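Epidermin modifying enzyme EPID (Staphylococcus epidermidis, PDB 1G63) catalyses the FMN-dependent oxidative decarboxylation of the C-terminal cysteine residue of the epidermin precursor, forming a carbon-carbon double bond. Local coordinates at residues B[8-13]-B[81-86]; B[112-117]-B[138-143]. All coordinates share one frame; numbering follows the deposited sequence.

Contact 1 (B[8-13]-B[81-86]). With FMN (flavin mononucleotide), chain N.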
# COMPACT_ATOMS: atom_id res chain seq x y z
N CYS B 8 28.33 17.61 2.91
CA CYS B 8 27.40 16.88 3.75
C CYS B 8 26.38 17.93 4.19
O CYS B 8 26.69 18.78 5.03
CB CYS B 8 28.12 16.28 4.97
SG CYS B 8 29.17 14.84 4.55
N ALA B 9 25.20 17.89 3.59
CA ALA B 9 24.14 18.86 3.90
C ALA B 9 23.15 18.34 4.94
O ALA B 9 22.69 17.20 4.87
CB ALA B 9 23.40 19.24 2.62
N THR B 10 22.81 19.20 5.89
CA THR B 10 21.89 18.84 6.96
C THR B 10 20.61 19.68 6.91
O THR B 10 20.52 20.66 6.15
CB THR B 10 22.56 18.99 8.34
OG1 THR B 10 22.86 20.37 8.61
CG2 THR B 10 23.85 18.18 8.38
N ALA B 11 19.64 19.29 7.74
CA ALA B 11 18.34 19.94 7.79
C ALA B 11 18.29 21.38 8.30
O ALA B 11 17.61 21.69 9.27
CB ALA B 11 17.36 19.08 8.58
N SER B 12 19.03 22.24 7.63
CA SER B 12 19.04 23.66 7.93
C SER B 12 18.20 24.29 6.83
O SER B 12 18.22 23.84 5.69
CB SER B 12 20.46 24.23 7.86
OG SER B 12 20.42 25.63 7.64
N ILE B 13 17.44 25.33 7.17
CA ILE B 13 16.60 25.99 6.19
C ILE B 13 17.38 26.37 4.93
O ILE B 13 16.84 26.34 3.83
CB ILE B 13 15.94 27.27 6.79
CG1 ILE B 13 15.03 27.93 5.76
CG2 ILE B 13 17.02 28.24 7.26
CD1 ILE B 13 13.92 27.04 5.25
N PRO B 81 24.86 23.15 4.85
CA PRO B 81 24.92 23.89 6.12
C PRO B 81 25.04 22.86 7.23
O PRO B 81 24.64 21.70 7.05
CB PRO B 81 23.57 24.60 6.19
CG PRO B 81 22.96 24.42 4.83
CD PRO B 81 23.48 23.12 4.34
N ALA B 82 25.58 23.27 8.37
CA ALA B 82 25.74 22.36 9.50
C ALA B 82 24.75 22.73 10.60
O ALA B 82 24.79 23.83 11.15
CB ALA B 82 27.15 22.42 10.02
N SER B 83 23.85 21.80 10.91
CA SER B 83 22.84 22.00 11.95
C SER B 83 23.43 21.78 13.34
O SER B 83 24.46 21.11 13.49
CB SER B 83 21.69 21.02 11.75
OG SER B 83 22.15 19.68 11.85
N ALA B 84 22.78 22.35 14.35
CA ALA B 84 23.23 22.19 15.72
C ALA B 84 23.24 20.70 16.04
O ALA B 84 24.18 20.19 16.64
CB ALA B 84 22.30 22.93 16.66
N ASN B 85 22.20 20.00 15.60
CA ASN B 85 22.06 18.58 15.84
C ASN B 85 23.24 17.74 15.33
O ASN B 85 23.81 16.94 16.07
CB ASN B 85 20.76 18.06 15.22
CG ASN B 85 20.61 16.55 15.37
OD1 ASN B 85 20.58 15.81 14.38
ND2 ASN B 85 20.51 16.08 16.61
N THR B 86 23.61 17.93 14.07
CA THR B 86 24.71 17.17 13.51
C THR B 86 26.05 17.56 14.14
O THR B 86 26.91 16.70 14.36
CB THR B 86 24.78 17.34 11.97
OG1 THR B 86 23.71 16.59 11.38
CG2 THR B 86 26.10 16.84 11.42
N1 FMN N . 18.32 23.42 12.68
C2 FMN N . 19.53 24.05 12.56
O2 FMN N . 20.51 23.72 13.16
N3 FMN N . 19.63 25.19 11.69
C4 FMN N . 18.62 25.70 10.95
O4 FMN N . 18.81 26.70 10.24
C4A FMN N . 17.32 25.04 11.09
N5 FMN N . 16.27 25.43 10.38
C5A FMN N . 15.12 24.70 10.40
C6 FMN N . 14.00 25.07 9.53
C7 FMN N . 12.78 24.46 9.60
C7M FMN N . 11.63 24.87 8.66
C8 FMN N . 12.64 23.23 10.40
C8M FMN N . 11.35 22.44 10.41
C9 FMN N . 13.68 22.88 11.25
C9A FMN N . 14.92 23.56 11.29
N10 FMN N . 16.03 23.23 12.12
C10 FMN N . 17.26 23.86 11.99
C1' FMN N . 15.93 22.08 13.04
C2' FMN N . 16.52 20.83 12.35
O2' FMN N . 15.92 20.48 11.11
C3' FMN N . 16.42 19.62 13.29
O3' FMN N . 17.22 19.88 14.49
C4' FMN N . 16.86 18.29 12.70
O4' FMN N . 16.54 17.20 13.59
C5' FMN N . 18.33 18.22 12.31
O5' FMN N . 18.61 16.97 11.65
P FMN N . 19.95 16.70 10.83
O1P FMN N . 21.09 16.96 11.76
O2P FMN N . 19.93 17.58 9.64
O3P FMN N . 19.85 15.19 10.42
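The carbonyl of Pro81, a proline that follows a cis peptide bond, is seized by the hydroxyl of Thr10. Thr10 OG1 donates to Pro81 O at 2.7 Å, approaching from above the carbonyl plane, 41° out of it, while Thr10 N adds a weak bond to the same oxygen. The hydroxyl also accepts, weakly, from Ser83 N, 2.9 Å from OG1, so one threonine side chain pins both flanks of Ala82. A chi1 of 66° sets OG1 between the backbone N and carbonyl carbon of Thr10, facing Pro81, and leaves the methyl to meet Thr86 tip to tip, CG2 3.4 Å from Thr86 OG1. Threonine suits the place because it offers a hydroxyl and a methyl at once. Two residues further along the loop, Ser12 CB lies 3.5 Å from Pro81 CB, and Ser12 OG is hydrogen-bonded to Asn14 N and lies close to the Asn115 side chain.

These contacts shape the FMN pocket. Ser83 is the N-cap of helix 84-91: its OG accepts from Thr86 N in a nearly straight bond (165°) and donates to FMN O1P at 2.9 Å. The partial positive charge of this helix start would favour both the phosphate and flavin O2, which receives Ala84 N at 2.9 Å. From the other segment, Ala11 N reaches FMN O2P at 2.6 Å; Ala11 centres an inverse gamma turn, and its small methyl fits close against the cofactor.

Strands 5-9 and 76-82 run side by side in the parallel sheet, with 32-36 bonded to Ala9 and 110-114 to Ala82. Leu99 of helix 98-105 packs on Cys8, Thr10 and Thr86, and Leu104 of a second subunit packs on Ala84.

Contact 2 (B[112-117]-B[138-143]). With FMN (flavin mononucleotide), chain N.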
# COMPACT_ATOMS: atom_id res chain seq x y z
N ILE B 112 33.40 22.29 9.19
CA ILE B 112 32.03 22.58 9.59
C ILE B 112 31.59 24.04 9.47
O ILE B 112 32.24 24.94 9.99
CB ILE B 112 31.80 22.11 11.04
CG1 ILE B 112 32.07 20.61 11.14
CG2 ILE B 112 30.39 22.46 11.48
CD1 ILE B 112 31.96 20.06 12.54
N PHE B 113 30.47 24.27 8.78
CA PHE B 113 29.91 25.62 8.62
C PHE B 113 28.55 25.71 9.32
O PHE B 113 27.51 25.46 8.72
CB PHE B 113 29.76 25.98 7.15
CG PHE B 113 31.05 26.05 6.41
CD1 PHE B 113 31.62 24.91 5.84
CD2 PHE B 113 31.73 27.26 6.29
CE1 PHE B 113 32.84 24.98 5.17
CE2 PHE B 113 32.95 27.34 5.63
CZ PHE B 113 33.51 26.19 5.06
N PRO B 114 28.55 26.06 10.60
CA PRO B 114 27.31 26.18 11.38
C PRO B 114 26.29 27.14 10.80
O PRO B 114 26.64 28.20 10.28
CB PRO B 114 27.80 26.66 12.75
CG PRO B 114 29.19 26.11 12.83
CD PRO B 114 29.72 26.36 11.44
N ASN B 115 25.02 26.75 10.87
CA ASN B 115 23.92 27.59 10.42
C ASN B 115 22.68 27.27 11.24
O ASN B 115 22.18 26.15 11.23
CB ASN B 115 23.60 27.40 8.94
CG ASN B 115 22.53 28.37 8.45
OD1 ASN B 115 21.39 27.98 8.20
ND2 ASN B 115 22.89 29.65 8.34
N MET B 116 22.20 28.28 11.96
CA MET B 116 21.04 28.12 12.81
C MET B 116 20.65 29.50 13.33
O MET B 116 21.39 30.46 13.17
CB MET B 116 21.40 27.23 14.00
CG MET B 116 22.54 27.81 14.85
SD MET B 116 23.21 26.69 16.09
CE MET B 116 24.36 25.72 15.09
N ASN B 117 19.48 29.58 13.94
CA ASN B 117 19.02 30.84 14.50
C ASN B 117 19.97 31.21 15.63
O ASN B 117 20.51 30.33 16.30
CB ASN B 117 17.60 30.70 15.03
CG ASN B 117 17.06 31.99 15.58
OD1 ASN B 117 17.35 32.37 16.71
ND2 ASN B 117 16.27 32.69 14.78
N VAL B 138 39.19 19.50 14.29
CA VAL B 138 38.06 19.58 13.38
C VAL B 138 37.86 21.07 13.14
O VAL B 138 37.66 21.84 14.07
CB VAL B 138 36.80 18.95 13.99
CG1 VAL B 138 35.60 19.18 13.08
CG2 VAL B 138 37.02 17.47 14.19
N LYS B 139 37.97 21.48 11.88
CA LYS B 139 37.80 22.89 11.54
C LYS B 139 36.34 23.33 11.62
O LYS B 139 35.47 22.82 10.90
CB LYS B 139 38.36 23.18 10.15
CG LYS B 139 39.88 23.08 10.04
CD LYS B 139 40.35 21.63 10.09
CE LYS B 139 41.87 21.52 9.95
NZ LYS B 139 42.60 22.18 11.08
N VAL B 140 36.07 24.27 12.51
CA VAL B 140 34.73 24.80 12.69
C VAL B 140 34.77 26.30 12.41
O VAL B 140 35.37 27.06 13.16
CB VAL B 140 34.21 24.57 14.12
CG1 VAL B 140 32.79 25.07 14.24
CG2 VAL B 140 34.30 23.10 14.48
N TYR B 141 34.12 26.72 11.34
CA TYR B 141 34.10 28.12 10.94
C TYR B 141 33.23 29.00 11.86
O TYR B 141 32.21 28.55 12.38
CB TYR B 141 33.62 28.16 9.49
CG TYR B 141 33.40 29.51 8.88
CD1 TYR B 141 32.18 30.18 9.04
CD2 TYR B 141 34.39 30.11 8.10
CE1 TYR B 141 31.95 31.40 8.41
CE2 TYR B 141 34.17 31.33 7.48
CZ TYR B 141 32.95 31.97 7.64
OH TYR B 141 32.73 33.19 7.02
N SER B 142 33.65 30.23 12.10
CA SER B 142 32.86 31.13 12.94
C SER B 142 31.76 31.71 12.07
O SER B 142 32.04 32.45 11.12
CB SER B 142 33.71 32.26 13.50
OG SER B 142 34.63 31.78 14.46
N PRO B 143 30.49 31.37 12.36
CA PRO B 143 29.31 31.84 11.63
C PRO B 143 29.30 33.33 11.36
O PRO B 143 29.64 34.13 12.23
CB PRO B 143 28.15 31.44 12.55
CG PRO B 143 28.67 30.22 13.22
CD PRO B 143 30.10 30.59 13.54
N1 FMN N . 18.32 23.42 12.68
C2 FMN N . 19.53 24.05 12.56
O2 FMN N . 20.51 23.72 13.16
N3 FMN N . 19.63 25.19 11.69
C4 FMN N . 18.62 25.70 10.95
O4 FMN N . 18.81 26.70 10.24
C4A FMN N . 17.32 25.04 11.09
N5 FMN N . 16.27 25.43 10.38
C5A FMN N . 15.12 24.70 10.40
C6 FMN N . 14.00 25.07 9.53
C7 FMN N . 12.78 24.46 9.60
C7M FMN N . 11.63 24.87 8.66
C8 FMN N . 12.64 23.23 10.40
C8M FMN N . 11.35 22.44 10.41
C9 FMN N . 13.68 22.88 11.25
C9A FMN N . 14.92 23.56 11.29
N10 FMN N . 16.03 23.23 12.12
C10 FMN N . 17.26 23.86 11.99
C1' FMN N . 15.93 22.08 13.04
C2' FMN N . 16.52 20.83 12.35
O2' FMN N . 15.92 20.48 11.11
C3' FMN N . 16.42 19.62 13.29
O3' FMN N . 17.22 19.88 14.49
C4' FMN N . 16.86 18.29 12.70
O4' FMN N . 16.54 17.20 13.59
C5' FMN N . 18.33 18.22 12.31
O5' FMN N . 18.61 16.97 11.65
P FMN N . 19.95 16.70 10.83
O1P FMN N . 21.09 16.96 11.76
O2P FMN N . 19.93 17.58 9.64
O3P FMN N . 19.85 15.19 10.42
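A parallel beta-alpha-beta crossover brings Ile112 of strand 110-114 beside Val140 of the short strand 139-140, the last at this edge of the chain's Rossmann-like sheet. Ile112 N donates to Lys139 O at 2.7 Å, almost perfectly straight (176°), and Ile112 O accepts from Tyr141 N at 2.9 Å. The ladder then stops: Pro114 has no N-H to offer Tyr141 O, and its CD sits 3.4 Å from that oxygen instead. Proline thus suits a strand end where the two strands part, and a second one packs on it, Pro143 CG lying 3.7 Å from Pro114 CB.

Ile112, on the sheet face it shares with Val140, sends CD1 against Val138 CG1 at 3.8 Å; beta-branched aliphatic side chains suit this buried packing. On the other face, the rings of Phe113 and Tyr141 meet obliquely, their centroids 5.3 Å apart and planes at 40°. Tyr141 CG stands anti to its own N (chi1 175°), which swings the ring across Phe113, where CD2 and CE2 approach Tyr141 CG.

Beyond the strand, Asn115 O accepts from FMN N3 at 2.8 Å, a backbone grip on the flavin. Leu133 of helix 124-134 and Ile87 of helix 84-91 pack against Ile112, while helix 165-172 covers the aromatic face, Phe171 meeting the Tyr141 ring edge-to-face.

The two contacts are neighbours in one parallel sheet, their centres about 10 Å apart, and Ala82 joins them. Ala82 N lies 2.9 Å from Phe113 O, a probable hydrogen bond. Ala82 O likewise probably accepts from Asn115 N at 2.9 Å, while Ala82 CB packs 3.5 Å from Ile112 CG2. Both hold the same FMN: contact 1 takes its phosphate, ribityl chain and O2, and contact 2 its N3, so the loops following three strands side by side in the sheet, 5-9, 76-82 and 110-114, converge on one cofactor. Thr101 OG1 and Cys95 O of a second subunit add hydrogen bonds to this FMN, as does Ser37 OG. The active-site His67 of this chain, about 10 Å from the Cys8 side chain, lines another FMN pocket.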